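Local structure of probable branched-chain-amino-acid aminotransferase (Thermotoga maritima MSB8, 3CSW) at residues Val125-Arg134 with Glu158-Gly169; Ala52-Tyr60 with Leu74-Leu85. The protein probably transfers the amino group of leucine, isoleucine or valine to 2-oxoglutarate, using pyridoxal 5'-phosphate as cofactor. All blocks are in the same frame, centred on the assembly; numbering follows the deposited sequence.

Overall arrangement
Contact 1 and contact 2 flank the middle of the chain, with their own centres about 31 Å apart, and do not touch. They share no secondary-structure element. Contact 1 is mostly buried. It pairs strands 125-129 and 164-168 of a mixed sheet and is rich in backbone hydrogen bonds and charged side chains, and residues of two other subunits reach it. Contact 2 is only partly buried and is untouched by other chains of the assembly. It packs helix 56-68 against helix 78-89, beside the antiparallel sheet, mainly through aromatic rings, with one hydroxyl-to-carbonyl bond. Contact 2 comes first along the sequence, and all four segments belong to the class IV aminotransferase region.

Contact 1 (Val125-Arg134 with Glu158-Gly169); sequences VEVKISNVRR and EIVDCYDVILLG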
loop_
_atom_site.group_PDB
_atom_site.type_symbol
_atom_site.label_atom_id
_atom_site.label_comp_id
_atom_site.label_asym_id
_atom_site.label_seq_id
_atom_site.Cartn_x
_atom_site.Cartn_y
_atom_site.Cartn_z
ATOM N N VAL A 125 21.707 -21.783 11.513
ATOM C CA VAL A 125 21.253 -21.998 10.140
ATOM C C VAL A 125 21.415 -20.708 9.327
ATOM O O VAL A 125 21.669 -19.625 9.897
ATOM C CB VAL A 125 19.766 -22.484 10.098
ATOM C CG1 VAL A 125 19.585 -23.783 10.906
ATOM C CG2 VAL A 125 18.785 -21.378 10.584
ATOM N N GLU A 126 21.331 -20.870 8.005
ATOM C CA GLU A 126 21.274 -19.762 7.029
ATOM C C GLU A 126 19.819 -19.476 6.675
ATOM O O GLU A 126 19.043 -20.399 6.457
ATOM C CB GLU A 126 22.008 -20.141 5.731
ATOM C CG GLU A 126 21.754 -19.218 4.496
ATOM C CD GLU A 126 22.543 -17.909 4.518
ATOM O OE1 GLU A 126 23.646 -17.898 5.077
ATOM O OE2 GLU A 126 22.087 -16.911 3.943
ATOM N N VAL A 127 19.447 -18.197 6.624
ATOM C CA VAL A 127 18.127 -17.771 6.158
ATOM C C VAL A 127 18.346 -16.643 5.140
ATOM O O VAL A 127 19.404 -15.981 5.121
ATOM C CB VAL A 127 17.174 -17.291 7.304
ATOM C CG1 VAL A 127 16.982 -18.372 8.322
ATOM C CG2 VAL A 127 17.705 -16.046 7.993
ATOM N N LYS A 128 17.357 -16.425 4.285
ATOM C CA LYS A 128 17.422 -15.345 3.312
ATOM C C LYS A 128 16.110 -14.591 3.265
ATOM O O LYS A 128 15.056 -15.171 3.528
ATOM C CB LYS A 128 17.753 -15.907 1.922
ATOM C CG LYS A 128 19.123 -16.458 1.838
ATOM C CD LYS A 128 19.415 -17.092 0.511
ATOM C CE LYS A 128 20.778 -17.748 0.546
ATOM N NZ LYS A 128 21.214 -18.079 -0.827
ATOM N N ILE A 129 16.168 -13.301 2.918
ATOM C CA ILE A 129 14.948 -12.498 2.662
ATOM C C ILE A 129 14.209 -13.102 1.446
ATOM O O ILE A 129 14.799 -13.322 0.392
ATOM C CB ILE A 129 15.262 -10.965 2.417
ATOM C CG1 ILE A 129 16.011 -10.341 3.608
ATOM C CG2 ILE A 129 13.985 -10.150 2.186
ATOM C CD1 ILE A 129 15.303 -10.489 4.967
ATOM N N SER A 130 12.924 -13.389 1.609
ATOM C CA SER A 130 12.074 -13.905 0.531
ATOM C C SER A 130 11.737 -12.810 -0.508
ATOM O O SER A 130 11.680 -11.612 -0.169
ATOM C CB SER A 130 10.767 -14.399 1.156
ATOM O OG SER A 130 9.867 -14.923 0.218
ATOM N N ASN A 131 11.463 -13.239 -1.742
ATOM C CA ASN A 131 10.912 -12.376 -2.806
ATOM C C ASN A 131 9.407 -12.285 -2.769
ATOM O O ASN A 131 8.834 -11.647 -3.634
ATOM C CB ASN A 131 11.228 -12.899 -4.208
ATOM C CG ASN A 131 12.682 -12.919 -4.514
ATOM O OD1 ASN A 131 13.449 -12.034 -4.094
ATOM N ND2 ASN A 131 13.092 -13.937 -5.274
ATOM N N VAL A 132 8.787 -12.964 -1.806
ATOM C CA VAL A 132 7.372 -12.967 -1.609
ATOM C C VAL A 132 7.057 -12.166 -0.334
ATOM O O VAL A 132 7.618 -12.452 0.735
ATOM C CB VAL A 132 6.873 -14.418 -1.467
ATOM C CG1 VAL A 132 5.382 -14.440 -1.258
ATOM C CG2 VAL A 132 7.270 -15.241 -2.704
ATOM N N ARG A 133 6.185 -11.156 -0.464
ATOM C CA ARG A 133 5.698 -10.398 0.678
ATOM C C ARG A 133 4.491 -11.094 1.263
ATOM O O ARG A 133 3.700 -11.685 0.549
ATOM C CB ARG A 133 5.334 -8.955 0.332
ATOM C CG ARG A 133 6.452 -8.099 -0.198
ATOM C CD ARG A 133 7.556 -7.924 0.821
ATOM N NE ARG A 133 8.634 -7.137 0.228
ATOM C CZ ARG A 133 8.824 -5.826 0.366
ATOM N NH1 ARG A 133 8.036 -5.064 1.132
ATOM N NH2 ARG A 133 9.837 -5.256 -0.288
ATOM N N ARG A 134 4.373 -11.028 2.582
ATOM C CA ARG A 134 3.232 -11.584 3.306
ATOM C C ARG A 134 1.939 -10.903 2.849
ATOM O O ARG A 134 1.903 -9.685 2.710
ATOM C CB ARG A 134 3.440 -11.382 4.801
ATOM C CG ARG A 134 2.520 -12.184 5.708
ATOM C CD ARG A 134 3.016 -13.607 5.801
ATOM N NE ARG A 134 2.467 -14.315 6.947
ATOM C CZ ARG A 134 1.559 -15.288 6.916
ATOM N NH1 ARG A 134 1.022 -15.714 5.790
ATOM N NH2 ARG A 134 1.185 -15.859 8.054
ATOM N N GLU A 158 11.124 -21.267 -2.487
ATOM C CA GLU A 158 12.397 -20.541 -2.522
ATOM C C GLU A 158 13.460 -21.112 -1.592
ATOM O O GLU A 158 14.591 -20.680 -1.633
ATOM C CB GLU A 158 12.182 -19.077 -2.129
ATOM C CG GLU A 158 11.321 -18.281 -3.085
ATOM C CD GLU A 158 11.164 -16.824 -2.641
ATOM O OE1 GLU A 158 11.322 -16.542 -1.440
ATOM O OE2 GLU A 158 10.864 -15.976 -3.492
ATOM N N ILE A 159 13.111 -22.067 -0.744
ATOM C CA ILE A 159 14.076 -22.593 0.207
ATOM C C ILE A 159 14.969 -23.587 -0.535
ATOM O O ILE A 159 14.588 -24.739 -0.710
ATOM C CB ILE A 159 13.403 -23.264 1.430
ATOM C CG1 ILE A 159 12.423 -22.304 2.124
ATOM C CG2 ILE A 159 14.477 -23.743 2.388
ATOM C CD1 ILE A 159 11.443 -23.025 3.064
ATOM N N VAL A 160 16.136 -23.122 -1.000
ATOM C CA VAL A 160 17.079 -23.954 -1.746
ATOM C C VAL A 160 18.412 -24.061 -0.990
ATOM O O VAL A 160 18.766 -25.146 -0.526
ATOM C CB VAL A 160 17.297 -23.468 -3.217
ATOM C CG1 VAL A 160 18.123 -24.464 -3.970
ATOM C CG2 VAL A 160 15.979 -23.302 -3.923
ATOM N N ASP A 161 19.174 -22.980 -0.871
ATOM C CA ASP A 161 20.399 -23.062 -0.064
ATOM C C ASP A 161 20.259 -22.267 1.224
ATOM O O ASP A 161 21.104 -21.453 1.584
ATOM C CB ASP A 161 21.683 -22.724 -0.832
ATOM C CG ASP A 161 21.623 -21.409 -1.552
ATOM O OD1 ASP A 161 20.533 -20.760 -1.571
ATOM O OD2 ASP A 161 22.699 -21.053 -2.121
ATOM N N CYS A 162 19.163 -22.540 1.920
ATOM C CA CYS A 162 18.912 -21.964 3.223
ATOM C C CYS A 162 17.922 -22.844 3.969
ATOM O O CYS A 162 17.373 -23.807 3.428
ATOM C CB CYS A 162 18.456 -20.492 3.105
ATOM S SG CYS A 162 16.934 -20.245 2.206
ATOM N N TYR A 163 17.730 -22.526 5.233
ATOM C CA TYR A 163 16.820 -23.256 6.089
ATOM C C TYR A 163 15.363 -22.780 5.980
ATOM O O TYR A 163 14.442 -23.569 5.959
ATOM C CB TYR A 163 17.309 -23.064 7.524
ATOM C CG TYR A 163 16.556 -23.833 8.550
ATOM C CD1 TYR A 163 16.868 -25.175 8.800
ATOM C CD2 TYR A 163 15.576 -23.224 9.326
ATOM C CE1 TYR A 163 16.202 -25.892 9.791
ATOM C CE2 TYR A 163 14.894 -23.941 10.320
ATOM C CZ TYR A 163 15.203 -25.270 10.541
ATOM O OH TYR A 163 14.527 -25.977 11.526
ATOM N N ASP A 164 15.168 -21.473 6.008
ATOM C CA ASP A 164 13.860 -20.858 5.803
ATOM C C ASP A 164 14.108 -19.502 5.145
ATOM O O ASP A 164 15.223 -18.999 5.163
ATOM C CB ASP A 164 13.114 -20.720 7.144
ATOM C CG ASP A 164 11.601 -20.499 6.980
ATOM O OD1 ASP A 164 11.110 -20.493 5.835
ATOM O OD2 ASP A 164 10.893 -20.323 8.003
ATOM N N VAL A 165 13.077 -18.943 4.516
ATOM C CA VAL A 165 13.106 -17.593 3.948
ATOM C C VAL A 165 12.248 -16.659 4.833
ATOM O O VAL A 165 11.263 -17.086 5.420
ATOM C CB VAL A 165 12.633 -17.554 2.469
ATOM C CG1 VAL A 165 13.645 -18.280 1.560
ATOM C CG2 VAL A 165 11.203 -18.121 2.301
ATOM N N ILE A 166 12.663 -15.393 4.948
ATOM C CA ILE A 166 11.973 -14.394 5.752
ATOM C C ILE A 166 11.034 -13.532 4.877
ATOM O O ILE A 166 11.481 -12.817 3.977
ATOM C CB ILE A 166 13.001 -13.504 6.497
ATOM C CG1 ILE A 166 14.051 -14.371 7.237
ATOM C CG2 ILE A 166 12.323 -12.524 7.416
ATOM C CD1 ILE A 166 13.533 -15.494 8.130
ATOM N N LEU A 167 9.733 -13.651 5.133
ATOM C CA LEU A 167 8.717 -12.826 4.486
ATOM C C LEU A 167 8.581 -11.499 5.226
ATOM O O LEU A 167 8.379 -11.472 6.448
ATOM C CB LEU A 167 7.345 -13.519 4.420
ATOM C CG LEU A 167 7.116 -14.718 3.493
ATOM C CD1 LEU A 167 7.647 -15.986 4.139
ATOM C CD2 LEU A 167 5.639 -14.861 3.062
ATOM N N LEU A 168 8.772 -10.415 4.474
ATOM C CA LEU A 168 8.502 -9.078 4.925
ATOM C C LEU A 168 7.069 -8.755 4.529
ATOM O O LEU A 168 6.526 -9.341 3.583
ATOM C CB LEU A 168 9.437 -8.061 4.248
ATOM C CG LEU A 168 10.937 -8.363 4.253
ATOM C CD1 LEU A 168 11.680 -7.240 3.597
ATOM C CD2 LEU A 168 11.426 -8.638 5.644
ATOM N N GLY A 169 6.464 -7.825 5.250
ATOM C CA GLY A 169 5.146 -7.325 4.889
ATOM C C GLY A 169 5.289 -6.298 3.796
ATOM O O GLY A 169 6.408 -5.936 3.428
HETATM O O HOH W 1 9.474 -10.802 1.617
#
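Ser130 and Glu158 meet through their side chains. Ser130 OG donates to Glu158 OE1 at 2.7 Å, on the syn side, but tilted 31° out of the carboxylate plane. OG stands opposite its own backbone N (chi1 -180°), which also lets it accept from Val132 N in an ST turn. Asn131 N adds only weak bonds to the two carboxylate oxygens. Two residues before Ser130, the extended Lys128 side chain carries NZ to a salt bridge with Asp161 OD1 at 2.9 Å. The ammonium comes from above the carboxylate plane. Val125 lies over one face of the Tyr163 ring, CG1 being 4.0 Å from the centroid in a CH-pi contact. Between these side-chain pairs the backbones are bonded. Tyr163 N donates to Glu126 O at 2.8 Å, nearly straight. Ile166 N donates to Lys128 O, and Ser130 N to Ile166 O. This is the parallel pairing of a beta-alpha-beta unit, in which helix 150-156 connects strands 125-129 and 164-168. Val127, Ile129 and Ile166 share one sheet face, where Ile129 CD1 touches Ile166 CB at 4.1 Å. Beyond the strands the two segments stay paired: Arg134 N donates to Leu168 O at 2.9 Å. One water is gripped three times, donating to Ser130 O and Val132 O and accepting from Leu168 N. Arg133 NH1 donates to Gly169 O at 2.9 Å, while its guanidinium makes a cation-pi contact with Trp225 of a neighbouring subunit. In the outer shell, Arg134 forms salt bridges with Glu176 and Asp151, and its side chain lies about 7 Å from that of Lys145, which probably carries the cofactor, though it is not attached here. Tyr163 OH is hydrogen-bonded to His239, and Asp164 to Ser178 and Ser180.

Contact 2 (Ala52-Tyr60 with Leu74-Leu85); sequences APFAAYKHY and LSLSFDEFTKVL
Tyr60 projects from helix 56-68 into an aromatic cluster with Tyr57, Phe78 and Phe81, where the helix packs against helix 78-89. The two short helical segments cross at 122°. Tyr60 CB touches Phe81 CE2 and Phe78 CD1. With CG anti to the backbone N (chi1 -176°), the ring extends toward the start of the second helix. CG lies 3.8 Å from Phe78 CD1. CD1 sits over one face of the Phe81 ring, toward its rim, and the two ring planes are oblique. CD2 and CE2 lie beneath Phe78 CB, which is 4.1 Å from the Tyr60 centroid, close to the ring normal. On the opposite face, Leu74 CD1 approaches CE1 and CZ, although Leu74 is poorly ordered. At the tip, OH donates to Leu76 O, just before the helix. Ser77 and Glu80 form a capping box there: Glu80 N donates to Ser77 OG, and Ser77 N to Glu80 OE1.

Tyr57 turns its edge to the Phe78 face in a T-shaped pair, with centroids 5.0 Å apart and planes at 78°. Thr82 CG2 covers the other Phe78 face. Farther along, Pro53 CG meets Leu85 CB at 3.8 Å, and Leu85 also rests on Leu46 and Phe111 of the antiparallel sheet. Ala56 CB touches Leu85 CD1 at 3.9 Å, while Ala56 O lies at the Phe81 ring edge, 3.4 Å from CE2.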
loop_
_atom_site.group_PDB
_atom_site.type_symbol
_atom_site.label_atom_id
_atom_site.label_comp_id
_atom_site.label_asym_id
_atom_site.label_seq_id
_atom_site.Cartn_x
_atom_site.Cartn_y
_atom_site.Cartn_z
ATOM N N ALA A 52 4.111 -37.879 23.961
ATOM C CA ALA A 52 2.873 -37.169 24.333
ATOM C C ALA A 52 2.693 -35.940 23.432
ATOM O O ALA A 52 3.625 -35.137 23.296
ATOM C CB ALA A 52 2.920 -36.738 25.791
ATOM N N PRO A 53 1.506 -35.780 22.817
ATOM C CA PRO A 53 1.275 -34.602 21.947
ATOM C C PRO A 53 1.317 -33.244 22.672
ATOM O O PRO A 53 0.548 -32.982 23.624
ATOM C CB PRO A 53 -0.090 -34.864 21.303
ATOM C CG PRO A 53 -0.716 -35.962 22.080
ATOM C CD PRO A 53 0.349 -36.689 22.860
ATOM N N PHE A 54 2.237 -32.412 22.190
ATOM C CA PHE A 54 2.533 -31.110 22.741
ATOM C C PHE A 54 1.560 -30.012 22.294
ATOM O O PHE A 54 1.248 -29.871 21.108
ATOM C CB PHE A 54 3.955 -30.691 22.351
ATOM C CG PHE A 54 4.381 -29.374 22.956
ATOM C CD1 PHE A 54 4.548 -29.254 24.342
ATOM C CD2 PHE A 54 4.602 -28.262 22.159
ATOM C CE1 PHE A 54 4.938 -28.052 24.901
ATOM C CE2 PHE A 54 4.983 -27.051 22.715
ATOM C CZ PHE A 54 5.142 -26.940 24.078
ATOM N N ALA A 55 1.133 -29.216 23.272
ATOM C CA ALA A 55 0.250 -28.077 23.061
ATOM C C ALA A 55 -0.989 -28.462 22.285
ATOM O O ALA A 55 -1.457 -27.680 21.467
ATOM C CB ALA A 55 0.993 -26.901 22.377
ATOM N N ALA A 56 -1.561 -29.629 22.608
ATOM C CA ALA A 56 -2.690 -30.164 21.863
ATOM C C ALA A 56 -3.906 -29.229 21.882
ATOM O O ALA A 56 -4.508 -28.961 20.837
ATOM C CB ALA A 56 -3.051 -31.554 22.339
ATOM N N TYR A 57 -4.243 -28.703 23.054
ATOM C CA TYR A 57 -5.370 -27.787 23.190
ATOM C C TYR A 57 -5.137 -26.479 22.414
ATOM O O TYR A 57 -6.028 -25.995 21.745
ATOM C CB TYR A 57 -5.678 -27.487 24.676
ATOM C CG TYR A 57 -6.930 -26.660 24.818
ATOM C CD1 TYR A 57 -8.169 -27.195 24.477
ATOM C CD2 TYR A 57 -6.874 -25.333 25.236
ATOM C CE1 TYR A 57 -9.322 -26.437 24.554
ATOM C CE2 TYR A 57 -8.021 -24.566 25.315
ATOM C CZ TYR A 57 -9.244 -25.121 24.976
ATOM O OH TYR A 57 -10.392 -24.363 25.054
ATOM N N LYS A 58 -3.932 -25.927 22.505
ATOM C CA LYS A 58 -3.581 -24.710 21.787
ATOM C C LYS A 58 -3.723 -24.873 20.279
ATOM O O LYS A 58 -4.234 -23.981 19.604
ATOM C CB LYS A 58 -2.156 -24.270 22.138
ATOM C CG LYS A 58 -2.046 -23.771 23.568
ATOM C CD LYS A 58 -0.663 -23.301 23.934
ATOM C CE LYS A 58 -0.688 -22.612 25.296
ATOM N NZ LYS A 58 0.729 -22.273 25.684
ATOM N N HIS A 59 -3.268 -26.011 19.763
ATOM C CA HIS A 59 -3.397 -26.319 18.341
ATOM C C HIS A 59 -4.844 -26.557 17.929
ATOM O O HIS A 59 -5.249 -26.139 16.864
ATOM C CB HIS A 59 -2.538 -27.523 17.979
ATOM C CG HIS A 59 -1.087 -27.198 17.850
ATOM N ND1 HIS A 59 -0.578 -26.535 16.757
ATOM C CD2 HIS A 59 -0.037 -27.426 18.673
ATOM C CE1 HIS A 59 0.724 -26.373 16.912
ATOM N NE2 HIS A 59 1.080 -26.921 18.055
ATOM N N TYR A 60 -5.616 -27.230 18.771
ATOM C CA TYR A 60 -7.044 -27.436 18.525
ATOM C C TYR A 60 -7.808 -26.111 18.395
ATOM O O TYR A 60 -8.647 -25.952 17.514
ATOM C CB TYR A 60 -7.665 -28.269 19.655
ATOM C CG TYR A 60 -9.124 -28.603 19.429
ATOM C CD1 TYR A 60 -9.501 -29.649 18.586
ATOM C CD2 TYR A 60 -10.125 -27.852 20.026
ATOM C CE1 TYR A 60 -10.844 -29.941 18.355
ATOM C CE2 TYR A 60 -11.476 -28.128 19.805
ATOM C CZ TYR A 60 -11.833 -29.171 18.974
ATOM O OH TYR A 60 -13.185 -29.441 18.783
ATOM N N LEU A 74 -15.908 -27.372 13.345
ATOM C CA LEU A 74 -14.981 -28.465 13.537
ATOM C C LEU A 74 -15.816 -29.705 13.861
ATOM O O LEU A 74 -16.728 -29.647 14.687
ATOM C CB LEU A 74 -14.002 -28.117 14.663
ATOM C CG LEU A 74 -12.558 -28.557 14.464
ATOM C CD1 LEU A 74 -11.682 -27.854 15.479
ATOM C CD2 LEU A 74 -12.429 -30.076 14.559
ATOM N N SER A 75 -15.528 -30.814 13.185
ATOM C CA SER A 75 -16.273 -32.064 13.403
ATOM C C SER A 75 -15.853 -32.756 14.701
ATOM O O SER A 75 -16.702 -33.214 15.461
ATOM C CB SER A 75 -16.072 -33.024 12.220
ATOM O OG SER A 75 -14.703 -33.379 12.052
ATOM N N LEU A 76 -14.540 -32.822 14.931
ATOM C CA LEU A 76 -13.963 -33.482 16.106
ATOM C C LEU A 76 -14.075 -32.663 17.389
ATOM O O LEU A 76 -13.923 -31.440 17.383
ATOM C CB LEU A 76 -12.473 -33.806 15.871
ATOM C CG LEU A 76 -12.149 -35.208 15.346
ATOM C CD1 LEU A 76 -10.653 -35.403 15.240
ATOM C CD2 LEU A 76 -12.745 -36.280 16.223
ATOM N N SER A 77 -14.313 -33.352 18.497
ATOM C CA SER A 77 -14.251 -32.716 19.806
ATOM C C SER A 77 -12.777 -32.678 20.216
ATOM O O SER A 77 -11.932 -33.362 19.619
ATOM C CB SER A 77 -15.090 -33.478 20.832
ATOM O OG SER A 77 -14.510 -34.738 21.140
ATOM N N PHE A 78 -12.452 -31.861 21.213
ATOM C CA PHE A 78 -11.090 -31.835 21.710
ATOM C C PHE A 78 -10.727 -33.199 22.273
ATOM O O PHE A 78 -9.616 -33.708 22.082
ATOM C CB PHE A 78 -10.917 -30.790 22.794
ATOM C CG PHE A 78 -9.543 -30.786 23.382
ATOM C CD1 PHE A 78 -8.423 -30.686 22.552
ATOM C CD2 PHE A 78 -9.355 -30.914 24.744
ATOM C CE1 PHE A 78 -7.161 -30.716 23.067
ATOM C CE2 PHE A 78 -8.075 -30.922 25.282
ATOM C CZ PHE A 78 -6.984 -30.825 24.456
ATOM N N ASP A 79 -11.687 -33.786 22.969
ATOM C CA ASP A 79 -11.517 -35.081 23.606
ATOM C C ASP A 79 -11.181 -36.160 22.572
ATOM O O ASP A 79 -10.288 -36.981 22.798
ATOM C CB ASP A 79 -12.798 -35.426 24.367
ATOM C CG ASP A 79 -12.661 -36.664 25.224
ATOM O OD1 ASP A 79 -11.638 -36.800 25.945
ATOM O OD2 ASP A 79 -13.599 -37.493 25.185
ATOM N N GLU A 80 -11.880 -36.146 21.438
ATOM C CA GLU A 80 -11.619 -37.103 20.352
ATOM C C GLU A 80 -10.291 -36.831 19.644
ATOM O O GLU A 80 -9.564 -37.763 19.288
ATOM C CB GLU A 80 -12.759 -37.062 19.339
ATOM C CG GLU A 80 -14.071 -37.610 19.895
ATOM C CD GLU A 80 -15.292 -37.260 19.041
ATOM O OE1 GLU A 80 -15.214 -36.322 18.206
ATOM O OE2 GLU A 80 -16.342 -37.931 19.223
ATOM N N PHE A 81 -10.015 -35.544 19.427
ATOM C CA PHE A 81 -8.750 -35.045 18.858
ATOM C C PHE A 81 -7.591 -35.628 19.671
ATOM O O PHE A 81 -6.701 -36.270 19.106
ATOM C CB PHE A 81 -8.781 -33.510 18.911
ATOM C CG PHE A 81 -7.550 -32.807 18.366
ATOM C CD1 PHE A 81 -7.284 -32.784 17.010
ATOM C CD2 PHE A 81 -6.719 -32.073 19.217
ATOM C CE1 PHE A 81 -6.183 -32.097 16.511
ATOM C CE2 PHE A 81 -5.626 -31.387 18.727
ATOM C CZ PHE A 81 -5.356 -31.392 17.377
ATOM N N THR A 82 -7.636 -35.449 20.993
ATOM C CA THR A 82 -6.569 -35.943 21.857
ATOM C C THR A 82 -6.484 -37.470 21.802
ATOM O O THR A 82 -5.394 -38.044 21.874
ATOM C CB THR A 82 -6.728 -35.492 23.334
ATOM O OG1 THR A 82 -7.874 -36.112 23.938
ATOM C CG2 THR A 82 -6.876 -34.009 23.417
ATOM N N LYS A 83 -7.630 -38.130 21.651
ATOM C CA LYS A 83 -7.654 -39.590 21.609
ATOM C C LYS A 83 -6.922 -40.133 20.388
ATOM O O LYS A 83 -6.116 -41.055 20.518
ATOM C CB LYS A 83 -9.094 -40.123 21.678
ATOM C CG LYS A 83 -9.708 -40.019 23.084
ATOM C CD LYS A 83 -11.148 -40.602 23.168
ATOM C CE LYS A 83 -11.715 -40.498 24.612
ATOM N NZ LYS A 83 -12.838 -41.444 24.907
ATOM N N VAL A 84 -7.195 -39.562 19.208
ATOM C CA VAL A 84 -6.500 -39.974 17.980
ATOM C C VAL A 84 -5.009 -39.604 18.041
ATOM O O VAL A 84 -4.150 -40.383 17.620
ATOM C CB VAL A 84 -7.136 -39.354 16.698
ATOM C CG1 VAL A 84 -6.369 -39.798 15.451
ATOM C CG2 VAL A 84 -8.629 -39.743 16.576
ATOM N N LEU A 85 -4.702 -38.416 18.556
ATOM C CA LEU A 85 -3.305 -37.968 18.652
ATOM C C LEU A 85 -2.487 -38.949 19.484
ATOM O O LEU A 85 -1.404 -39.358 19.060
ATOM C CB LEU A 85 -3.192 -36.573 19.281
ATOM C CG LEU A 85 -3.672 -35.338 18.520
ATOM C CD1 LEU A 85 -3.494 -34.080 19.411
ATOM C CD2 LEU A 85 -2.921 -35.203 17.210
#